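Local coordinates for hypothetical protein (Bacteroides uniformis ATCC 8492, PDB 4QRL) that is of unknown function but adopts a lipocalin-like beta-barrel, a fold whose relatives often bind small hydrophobic molecules, at residues Y18-D22 with R103-T109; A63-L69 with G88-V94; S98-L102 with I112-F116. All coordinates share one frame; numbering follows the deposited sequence. Where two conformers were deposited one is given.

From the N terminus, residues 18-22 come first, at the end of strand 11-19, and wait until 103-109 to close contact 1. Contact 2, between 63-69 and 88-94, is nested in that long loop and closes the connection that carries the two short helices, pairing neighbouring barrel strands. Contact 3 opens at 98-102 before contact 1 has closed, and closes at 112-116, so these two cross while contacts 2 and 3 follow in series. Strand 101-106 is shared by contacts 1 and 3 and lies between strand 109-115 and strand 89-97 of contact 2, where Lys93 N lies 2.8 Å from Glu105 O. Together they tie the last strands of the barrel to one another and to the first.

Contact 1 of 3, residues Y18-D22 with R103-T109; sequences YQYAD and RLEYEGT
The Gln19 and Arg103 side chains cross at about a right angle, the amide and guanidinium planes 73° apart, with Gln19 OE1 coming obliquely to 2.8 Å from Arg103 NH2 in one of the two Arg103 conformers, so the approach is doubtful. NE2 of the same amide is bonded to Gln17, and Arg103 NE makes a salt bridge to Glu95. With an alanine at Gln19 the amide goes, which would probably leave Gln17 OE1 without this donor and, in the given conformer, Arg103 NH2 without its neighbour. Two more flat groups flank Thr109: its CG2 sits obliquely against the Tyr18 ring, 4.2 Å from CD1, while its OG1 is 3.9 Å from Tyr20 CD1. Away from the interface, one face of the Tyr106 ring carries Glu107 CG, offset toward the rim.

Residues 106-109 form a type I' turn, the tip of the two-residue beta hairpin that links strands 101-106 and 109-115, the last two of the lipocalin-like barrel. Glu105 OE2 accepts from Gly108 N at 2.7 Å, met nearly along its C-O axis. Strand 11-19 ends beside the start of strand 109-115, where first and last strands close the barrel; there Thr109 CA makes a CH...O contact of 3.3 Å with Gln19 O. Thr109 OG1 stands beside its own backbone N (chi1 -68°), and from there it accepts a weak hydrogen bond from Ala21 N, 3.4 Å long and bent to 149° at the hydrogen. Since Gly108 has no side chain, Ala21 CB can settle 3.7 Å from Gly108 C.

Contact 2 of 3, residues A63-L69 with G88-V94; sequences AEISIIL and GKCTFKV
Ser66 OG and Thr91 OG1 share a hydrogen bond of 2.7 Å on the outer side of an antiparallel pair, with both hydroxyls lying beside their own backbone N. To one side of them Thr91 CG2 rests 3.5 Å from Glu64 OE1; to the other the Ile68 and Lys89 chains run alongside each other, Ile68 CD1 against Lys89 CE at 3.8 Å. Inside the barrel the contact is apolar. Ile65 CG2 touches both Val94 CG2, at 3.7 Å, and Phe92 CB, while Ile67 CD1 reaches obliquely to Phe92 CE1 at 3.9 Å. Within its own strand, Cys90 SG covers part of one face of that ring.

The backbone ladder sets this register. Ile65 with Phe92 and Ile67 with Cys90 are hydrogen-bonded pairs, and nearly straight bonds at the ends join Val94 N to Ala63 O and Leu69 N to Gly88 O.

Further out, Leu104 of strand 101-106 packs on Ile65 and Phe92, and Tyr58 of strand 51-61 meets Ile65 and Ile67. Strands 64-69 and 89-97 thus lie between those two in the lipocalin-like barrel, joined at one end by the connection carrying helices 71-74 and 79-82.

Contact 3 of 3, residues S98-L102 with I112-F116; sequences SYSSL and IFRKF
Tyr99 and Lys115 meet at the open end of the beta hairpin formed by strands 101-106 and 109-115, the last two strands of the lipocalin-like barrel. Bends at chi2, chi3 and chi4 curl the Lys115 chain round the Tyr99 carbonyl, and its ammonium meets the same residue twice. NZ is bonded to Tyr99 O at 2.6 Å, and it also stands over one face of the Tyr99 ring, 3.9 Å from the centroid and 26° off the normal, as a cation-pi pair. Asp8 O is a further partner of NZ, which brings the N-terminal segment into the same grip.

Deeper in, Leu102 and Phe113 form a hydrogen-bonded pair whose side chains point into the barrel side by side. Leu102 CG lies 3.9 Å from Phe113 CD1, with CD2 over one face of the ring, while Leu102 O comes up to the ring edge in its plane. That same oxygen accepts from Phe113 N at 2.8 Å, nearly in line with its carbonyl bond. The return bond, Leu102 N to Phe113 O, is longer at 3.2 Å, and the donor sits well above the carbonyl plane. Trp13 and Leu9 pack against Leu102, and the Phe113 ring meets that of Tyr33.

Before the strand begins, Ser98 OG accepts from Ser101 N in an ST motif, and Ser98 N bonds back to Ser101 O. On the outer side Ser101 OG is bonded to Asp96, and a water donates to both Ser101 OG, at 2.7 Å, and Phe113 O, at 3.0 Å.

Contact 1 of 3, residues Y18-D22 with R103-T109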
loop_
_atom_site.group_PDB
_atom_site.type_symbol
_atom_site.label_atom_id
_atom_site.label_comp_id
_atom_site.label_asym_id
_atom_site.label_seq_id
_atom_site.Cartn_x
_atom_site.Cartn_y
_atom_site.Cartn_z
ATOM N N TYR A 18 10.131 -3.987 0.498
ATOM C CA TYR A 18 9.573 -4.795 -0.571
ATOM C C TYR A 18 10.397 -6.040 -0.676
ATOM O O TYR A 18 11.627 -5.960 -0.646
ATOM C CB TYR A 18 9.536 -4.095 -1.938
ATOM C CG TYR A 18 8.451 -3.066 -2.119
ATOM C CD1 TYR A 18 7.114 -3.444 -2.222
ATOM C CD2 TYR A 18 8.764 -1.724 -2.303
ATOM C CE1 TYR A 18 6.112 -2.502 -2.432
ATOM C CE2 TYR A 18 7.773 -0.774 -2.508
ATOM C CZ TYR A 18 6.447 -1.166 -2.556
ATOM O OH TYR A 18 5.481 -0.227 -2.790
ATOM N N GLN A 19 9.753 -7.199 -0.851
ATOM C CA GLN A 19 10.503 -8.429 -1.095
ATOM C C GLN A 19 10.086 -8.875 -2.463
ATOM O O GLN A 19 8.974 -9.348 -2.656
ATOM C CB GLN A 19 10.264 -9.485 -0.025
ATOM C CG GLN A 19 10.797 -9.062 1.324
ATOM C CD GLN A 19 10.493 -10.093 2.366
ATOM O OE1 GLN A 19 9.883 -11.136 2.094
ATOM N NE2 GLN A 19 10.867 -9.794 3.590
ATOM N N TYR A 20 10.950 -8.644 -3.433
ATOM C CA TYR A 20 10.602 -8.914 -4.792
ATOM C C TYR A 20 10.615 -10.388 -5.133
ATOM O O TYR A 20 11.378 -11.178 -4.559
ATOM C CB TYR A 20 11.518 -8.105 -5.711
ATOM C CG TYR A 20 11.215 -6.623 -5.619
ATOM C CD1 TYR A 20 10.154 -6.064 -6.323
ATOM C CD2 TYR A 20 12.015 -5.772 -4.859
ATOM C CE1 TYR A 20 9.863 -4.706 -6.235
ATOM C CE2 TYR A 20 11.733 -4.408 -4.764
ATOM C CZ TYR A 20 10.667 -3.877 -5.471
ATOM O OH TYR A 20 10.421 -2.521 -5.454
ATOM N N ALA A 21 9.756 -10.753 -6.089
ATOM C CA ALA A 21 9.597 -12.125 -6.553
ATOM C C ALA A 21 10.915 -12.743 -7.007
ATOM O O ALA A 21 11.131 -13.930 -6.762
ATOM C CB ALA A 21 8.586 -12.172 -7.674
ATOM N N ASP A 22 11.836 -11.939 -7.583
ATOM C CA ASP A 22 13.140 -12.439 -8.045
ATOM C C ASP A 22 14.151 -12.638 -6.906
ATOM O O ASP A 22 15.290 -12.972 -7.199
ATOM C CB ASP A 22 13.759 -11.513 -9.137
ATOM C CG ASP A 22 14.100 -10.095 -8.694
ATOM O OD1 ASP A 22 14.320 -9.879 -7.463
ATOM O OD2 ASP A 22 14.196 -9.207 -9.573
ATOM N N ARG A 103 1.524 -7.909 6.070
ATOM C CA ARG A 103 2.281 -8.440 4.949
ATOM C C ARG A 103 1.310 -8.710 3.806
ATOM O O ARG A 103 0.382 -9.537 3.943
ATOM C CB ARG A 103 3.045 -9.707 5.387
ATOM C CG ARG A 103 4.099 -10.202 4.417
ATOM C CD ARG A 103 4.582 -11.561 4.882
ATOM N NE ARG A 103 5.630 -12.097 4.027
ATOM C CZ ARG A 103 6.931 -11.963 4.264
ATOM N NH1 ARG A 103 7.355 -11.301 5.334
ATOM N NH2 ARG A 103 7.819 -12.485 3.431
ATOM N N LEU A 104 1.500 -7.982 2.700
ATOM C CA LEU A 104 0.691 -8.062 1.498
ATOM C C LEU A 104 1.496 -8.717 0.371
ATOM O O LEU A 104 2.696 -8.493 0.265
ATOM C CB LEU A 104 0.204 -6.661 1.069
ATOM C CG LEU A 104 -0.694 -5.899 2.055
ATOM C CD1 LEU A 104 -1.119 -4.558 1.471
ATOM C CD2 LEU A 104 -1.917 -6.735 2.488
ATOM N N GLU A 105 0.840 -9.549 -0.435
ATOM C CA GLU A 105 1.501 -10.233 -1.540
ATOM C C GLU A 105 0.708 -10.058 -2.814
ATOM O O GLU A 105 -0.498 -10.230 -2.815
ATOM C CB GLU A 105 1.690 -11.710 -1.190
ATOM C CG GLU A 105 2.463 -12.534 -2.215
ATOM C CD GLU A 105 1.613 -13.114 -3.321
ATOM O OE1 GLU A 105 0.448 -13.494 -3.056
ATOM O OE2 GLU A 105 2.101 -13.143 -4.469
ATOM N N TYR A 106 1.412 -9.771 -3.925
ATOM C CA TYR A 106 0.849 -9.677 -5.260
ATOM C C TYR A 106 1.895 -10.149 -6.278
ATOM O O TYR A 106 2.971 -9.546 -6.383
ATOM C CB TYR A 106 0.364 -8.267 -5.592
ATOM C CG TYR A 106 -0.161 -8.179 -7.015
ATOM C CD1 TYR A 106 -1.393 -8.725 -7.361
ATOM C CD2 TYR A 106 0.604 -7.605 -8.029
ATOM C CE1 TYR A 106 -1.855 -8.699 -8.673
ATOM C CE2 TYR A 106 0.152 -7.575 -9.346
ATOM C CZ TYR A 106 -1.080 -8.120 -9.663
ATOM O OH TYR A 106 -1.542 -8.092 -10.957
ATOM N N GLU A 107 1.569 -11.240 -7.007
ATOM C CA GLU A 107 2.395 -11.864 -8.046
ATOM C C GLU A 107 3.844 -12.058 -7.539
ATOM O O GLU A 107 4.781 -11.601 -8.176
ATOM C CB GLU A 107 2.342 -11.031 -9.357
ATOM C CG GLU A 107 0.962 -11.029 -9.989
ATOM C CD GLU A 107 0.827 -10.419 -11.370
ATOM O OE1 GLU A 107 1.776 -9.759 -11.844
ATOM O OE2 GLU A 107 -0.243 -10.615 -11.985
ATOM N N GLY A 108 3.988 -12.687 -6.364
ATOM C CA GLY A 108 5.281 -12.996 -5.743
ATOM C C GLY A 108 6.010 -11.880 -5.001
ATOM O O GLY A 108 6.996 -12.157 -4.301
ATOM N N THR A 109 5.565 -10.612 -5.157
ATOM C CA THR A 109 6.194 -9.493 -4.458
ATOM C C THR A 109 5.463 -9.223 -3.148
ATOM O O THR A 109 4.240 -9.079 -3.150
ATOM C CB THR A 109 6.253 -8.250 -5.318
ATOM O OG1 THR A 109 7.170 -8.508 -6.387
ATOM C CG2 THR A 109 6.728 -6.995 -4.520
#

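Contact 2 of 3, residues A63-L69 with G88-V94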
loop_
_atom_site.group_PDB
_atom_site.type_symbol
_atom_site.label_atom_id
_atom_site.label_comp_id
_atom_site.label_asym_id
_atom_site.label_seq_id
_atom_site.Cartn_x
_atom_site.Cartn_y
_atom_site.Cartn_z
ATOM N N ALA A 63 -8.976 -13.844 2.790
ATOM C CA ALA A 63 -7.636 -13.349 3.146
ATOM C C ALA A 63 -7.066 -12.449 2.018
ATOM O O ALA A 63 -5.848 -12.348 1.816
ATOM C CB ALA A 63 -6.702 -14.522 3.440
ATOM N N GLU A 64 -7.967 -11.788 1.292
ATOM C CA GLU A 64 -7.585 -10.910 0.204
ATOM C C GLU A 64 -8.094 -9.483 0.448
ATOM O O GLU A 64 -9.175 -9.291 1.037
ATOM C CB GLU A 64 -8.108 -11.446 -1.122
ATOM C CG GLU A 64 -7.345 -12.653 -1.630
ATOM C CD GLU A 64 -7.738 -13.151 -3.009
ATOM O OE1 GLU A 64 -8.623 -12.536 -3.644
ATOM O OE2 GLU A 64 -7.142 -14.153 -3.464
ATOM N N ILE A 65 -7.304 -8.490 -0.002
ATOM C CA ILE A 65 -7.682 -7.078 0.121
ATOM C C ILE A 65 -7.602 -6.458 -1.258
ATOM O O ILE A 65 -6.561 -6.518 -1.911
ATOM C CB ILE A 65 -6.869 -6.291 1.185
ATOM C CG1 ILE A 65 -7.317 -4.820 1.266
ATOM C CG2 ILE A 65 -5.350 -6.423 0.987
ATOM C CD1 ILE A 65 -6.767 -4.068 2.482
ATOM N N SER A 66 -8.702 -5.879 -1.704
ATOM C CA SER A 66 -8.740 -5.220 -3.010
ATOM C C SER A 66 -8.717 -3.709 -2.795
ATOM O O SER A 66 -9.610 -3.158 -2.137
ATOM C CB SER A 66 -9.981 -5.635 -3.798
ATOM O OG SER A 66 -9.980 -7.016 -4.104
ATOM N N ILE A 67 -7.689 -3.052 -3.309
ATOM C CA ILE A 67 -7.546 -1.598 -3.169
ATOM C C ILE A 67 -7.822 -0.971 -4.529
ATOM O O ILE A 67 -7.378 -1.486 -5.568
ATOM C CB ILE A 67 -6.144 -1.205 -2.613
ATOM C CG1 ILE A 67 -5.827 -1.956 -1.305
ATOM C CG2 ILE A 67 -6.018 0.325 -2.428
ATOM C CD1 ILE A 67 -4.317 -1.772 -0.769
ATOM N N ILE A 68 -8.638 0.086 -4.533
ATOM C CA ILE A 68 -8.966 0.775 -5.790
ATOM C C ILE A 68 -8.771 2.275 -5.560
ATOM O O ILE A 68 -9.378 2.866 -4.658
ATOM C CB ILE A 68 -10.354 0.428 -6.391
ATOM C CG1 ILE A 68 -10.607 1.295 -7.674
ATOM C CG2 ILE A 68 -11.471 0.583 -5.333
ATOM C CD1 ILE A 68 -11.786 0.952 -8.525
ATOM N N LEU A 69 -7.880 2.866 -6.356
ATOM C CA LEU A 69 -7.594 4.278 -6.229
ATOM C C LEU A 69 -8.504 5.084 -7.126
ATOM O O LEU A 69 -8.933 4.615 -8.194
ATOM C CB LEU A 69 -6.124 4.561 -6.579
ATOM C CG LEU A 69 -5.087 3.887 -5.661
ATOM C CD1 LEU A 69 -3.707 4.131 -6.155
ATOM C CD2 LEU A 69 -5.202 4.370 -4.218
ATOM N N GLY A 88 -5.983 1.573 -11.644
ATOM C CA GLY A 88 -5.898 1.992 -10.255
ATOM C C GLY A 88 -6.305 0.916 -9.278
ATOM O O GLY A 88 -6.656 1.228 -8.156
ATOM N N LYS A 89 -6.226 -0.359 -9.678
ATOM C CA LYS A 89 -6.689 -1.468 -8.833
ATOM C C LYS A 89 -5.640 -2.537 -8.605
ATOM O O LYS A 89 -4.913 -2.892 -9.529
ATOM C CB LYS A 89 -7.897 -2.174 -9.484
ATOM C CG LYS A 89 -9.041 -1.320 -9.982
ATOM C CD LYS A 89 -10.115 -2.241 -10.568
ATOM C CE LYS A 89 -11.190 -1.495 -11.312
ATOM N NZ LYS A 89 -12.261 -2.401 -11.808
ATOM N N CYS A 90 -5.641 -3.126 -7.408
ATOM C CA CYS A 90 -4.795 -4.272 -7.078
ATOM C C CYS A 90 -5.415 -5.086 -5.944
ATOM O O CYS A 90 -5.751 -4.535 -4.889
ATOM C CB CYS A 90 -3.365 -3.861 -6.734
ATOM S SG CYS A 90 -2.238 -5.267 -6.487
ATOM N N THR A 91 -5.489 -6.408 -6.151
ATOM C CA THR A 91 -5.949 -7.337 -5.137
ATOM C C THR A 91 -4.736 -8.050 -4.566
ATOM O O THR A 91 -4.016 -8.741 -5.273
ATOM C CB THR A 91 -6.993 -8.309 -5.666
ATOM O OG1 THR A 91 -8.135 -7.537 -6.032
ATOM C CG2 THR A 91 -7.385 -9.371 -4.590
ATOM N N PHE A 92 -4.529 -7.882 -3.292
ATOM C CA PHE A 92 -3.408 -8.480 -2.566
ATOM C C PHE A 92 -3.842 -9.628 -1.698
ATOM O O PHE A 92 -4.955 -9.610 -1.170
ATOM C CB PHE A 92 -2.781 -7.419 -1.624
ATOM C CG PHE A 92 -2.122 -6.237 -2.288
ATOM C CD1 PHE A 92 -2.857 -5.108 -2.629
ATOM C CD2 PHE A 92 -0.755 -6.242 -2.557
ATOM C CE1 PHE A 92 -2.233 -4.001 -3.220
ATOM C CE2 PHE A 92 -0.134 -5.131 -3.116
ATOM C CZ PHE A 92 -0.871 -4.026 -3.465
ATOM N N LYS A 93 -2.944 -10.600 -1.495
ATOM C CA LYS A 93 -3.122 -11.646 -0.503
ATOM C C LYS A 93 -2.599 -11.096 0.813
ATOM O O LYS A 93 -1.509 -10.533 0.835
ATOM C CB LYS A 93 -2.380 -12.943 -0.893
ATOM C CG LYS A 93 -2.499 -14.040 0.178
ATOM C CD LYS A 93 -2.617 -15.439 -0.403
ATOM C CE LYS A 93 -2.327 -16.496 0.630
ATOM N NZ LYS A 93 -0.867 -16.671 0.837
ATOM N N VAL A 94 -3.371 -11.230 1.893
ATOM C CA VAL A 94 -2.945 -10.835 3.223
ATOM C C VAL A 94 -2.243 -12.055 3.821
ATOM O O VAL A 94 -2.883 -13.025 4.280
ATOM C CB VAL A 94 -4.092 -10.295 4.114
ATOM C CG1 VAL A 94 -3.575 -9.921 5.508
ATOM C CG2 VAL A 94 -4.759 -9.094 3.456
#

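Contact 3 of 3, residues S98-L102 with I112-F116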
loop_
_atom_site.group_PDB
_atom_site.type_symbol
_atom_site.label_atom_id
_atom_site.label_comp_id
_atom_site.label_asym_id
_atom_site.label_seq_id
_atom_site.Cartn_x
_atom_site.Cartn_y
_atom_site.Cartn_z
ATOM N N SER A 98 -1.566 -8.597 12.085
ATOM C CA SER A 98 -1.693 -8.496 13.541
ATOM C C SER A 98 -1.816 -7.010 13.807
ATOM O O SER A 98 -1.673 -6.223 12.870
ATOM C CB SER A 98 -0.501 -9.143 14.255
ATOM O OG SER A 98 0.693 -8.391 14.101
ATOM N N TYR A 99 -2.016 -6.612 15.035
ATOM C CA TYR A 99 -2.093 -5.186 15.374
ATOM C C TYR A 99 -0.811 -4.402 14.990
ATOM O O TYR A 99 -0.891 -3.203 14.751
ATOM C CB TYR A 99 -2.336 -5.035 16.884
ATOM C CG TYR A 99 -2.769 -3.642 17.268
ATOM C CD1 TYR A 99 -3.992 -3.128 16.840
ATOM C CD2 TYR A 99 -1.961 -2.835 18.065
ATOM C CE1 TYR A 99 -4.400 -1.844 17.195
ATOM C CE2 TYR A 99 -2.371 -1.554 18.448
ATOM C CZ TYR A 99 -3.578 -1.053 17.983
ATOM O OH TYR A 99 -3.992 0.204 18.350
ATOM N N SER A 100 0.367 -5.054 14.956
ATOM C CA SER A 100 1.596 -4.313 14.660
ATOM C C SER A 100 2.256 -4.684 13.323
ATOM O O SER A 100 3.135 -3.956 12.869
ATOM C CB SER A 100 2.586 -4.509 15.805
ATOM O OG SER A 100 2.836 -5.892 15.957
ATOM N N SER A 101 1.820 -5.783 12.672
ATOM C CA SER A 101 2.448 -6.276 11.454
ATOM C C SER A 101 1.438 -6.532 10.321
ATOM O O SER A 101 0.367 -7.071 10.561
ATOM C CB SER A 101 3.201 -7.568 11.753
ATOM O OG SER A 101 3.637 -8.184 10.552
ATOM N N LEU A 102 1.809 -6.179 9.102
ATOM C CA LEU A 102 0.989 -6.383 7.905
ATOM C C LEU A 102 1.896 -6.820 6.747
ATOM O O LEU A 102 2.923 -6.192 6.504
ATOM C CB LEU A 102 0.163 -5.134 7.519
ATOM C CG LEU A 102 -0.669 -5.209 6.204
ATOM C CD1 LEU A 102 -1.787 -6.284 6.279
ATOM C CD2 LEU A 102 -1.289 -3.881 5.868
ATOM N N ILE A 112 5.929 -5.251 2.995
ATOM C CA ILE A 112 6.051 -5.479 4.449
ATOM C C ILE A 112 5.790 -4.187 5.215
ATOM O O ILE A 112 6.496 -3.208 4.985
ATOM C CB ILE A 112 7.468 -6.018 4.801
ATOM C CG1 ILE A 112 8.015 -7.131 3.839
ATOM C CG2 ILE A 112 7.594 -6.314 6.309
ATOM C CD1 ILE A 112 7.282 -8.353 3.738
ATOM N N PHE A 113 4.837 -4.198 6.150
ATOM C CA PHE A 113 4.473 -2.974 6.917
ATOM C C PHE A 113 4.542 -3.159 8.426
ATOM O O PHE A 113 4.331 -4.259 8.931
ATOM C CB PHE A 113 3.008 -2.524 6.624
ATOM C CG PHE A 113 2.624 -2.342 5.183
ATOM C CD1 PHE A 113 2.348 -3.448 4.372
ATOM C CD2 PHE A 113 2.454 -1.074 4.652
ATOM C CE1 PHE A 113 1.992 -3.282 3.026
ATOM C CE2 PHE A 113 2.079 -0.904 3.307
ATOM C CZ PHE A 113 1.834 -2.009 2.509
ATOM N N ARG A 114 4.749 -2.031 9.145
ATOM C CA ARG A 114 4.646 -1.989 10.598
ATOM C C ARG A 114 3.693 -0.891 10.945
ATOM O O ARG A 114 3.648 0.120 10.251
ATOM C CB ARG A 114 6.003 -1.786 11.305
ATOM C CG ARG A 114 6.665 -0.390 11.064
ATOM C CD ARG A 114 7.946 -0.182 11.870
ATOM N NE ARG A 114 8.833 0.794 11.224
ATOM C CZ ARG A 114 10.161 0.779 11.315
ATOM N NH1 ARG A 114 10.772 -0.145 12.044
ATOM N NH2 ARG A 114 10.887 1.686 10.673
ATOM N N LYS A 115 2.905 -1.091 12.010
ATOM C CA LYS A 115 1.935 -0.106 12.427
ATOM C C LYS A 115 2.672 1.196 12.793
ATOM O O LYS A 115 3.746 1.155 13.400
ATOM C CB LYS A 115 1.114 -0.645 13.601
ATOM C CG LYS A 115 -0.138 0.151 13.906
ATOM C CD LYS A 115 -1.218 -0.051 12.834
ATOM C CE LYS A 115 -2.551 -0.311 13.448
ATOM N NZ LYS A 115 -2.791 -1.743 13.764
ATOM N N PHE A 116 2.136 2.324 12.332
ATOM C CA PHE A 116 2.749 3.634 12.547
ATOM C C PHE A 116 1.801 4.524 13.369
ATOM O O PHE A 116 1.757 4.360 14.608
ATOM C CB PHE A 116 3.118 4.264 11.174
ATOM C CG PHE A 116 4.136 5.383 11.259
ATOM C CD1 PHE A 116 5.481 5.110 11.508
ATOM C CD2 PHE A 116 3.756 6.710 11.057
ATOM C CE1 PHE A 116 6.430 6.141 11.519
ATOM C CE2 PHE A 116 4.707 7.745 11.107
ATOM C CZ PHE A 116 6.028 7.451 11.369
ATOM O OXT PHE A 116 1.063 5.323 12.777
HETATM O O HOH W 1 5.345 -7.094 8.772
#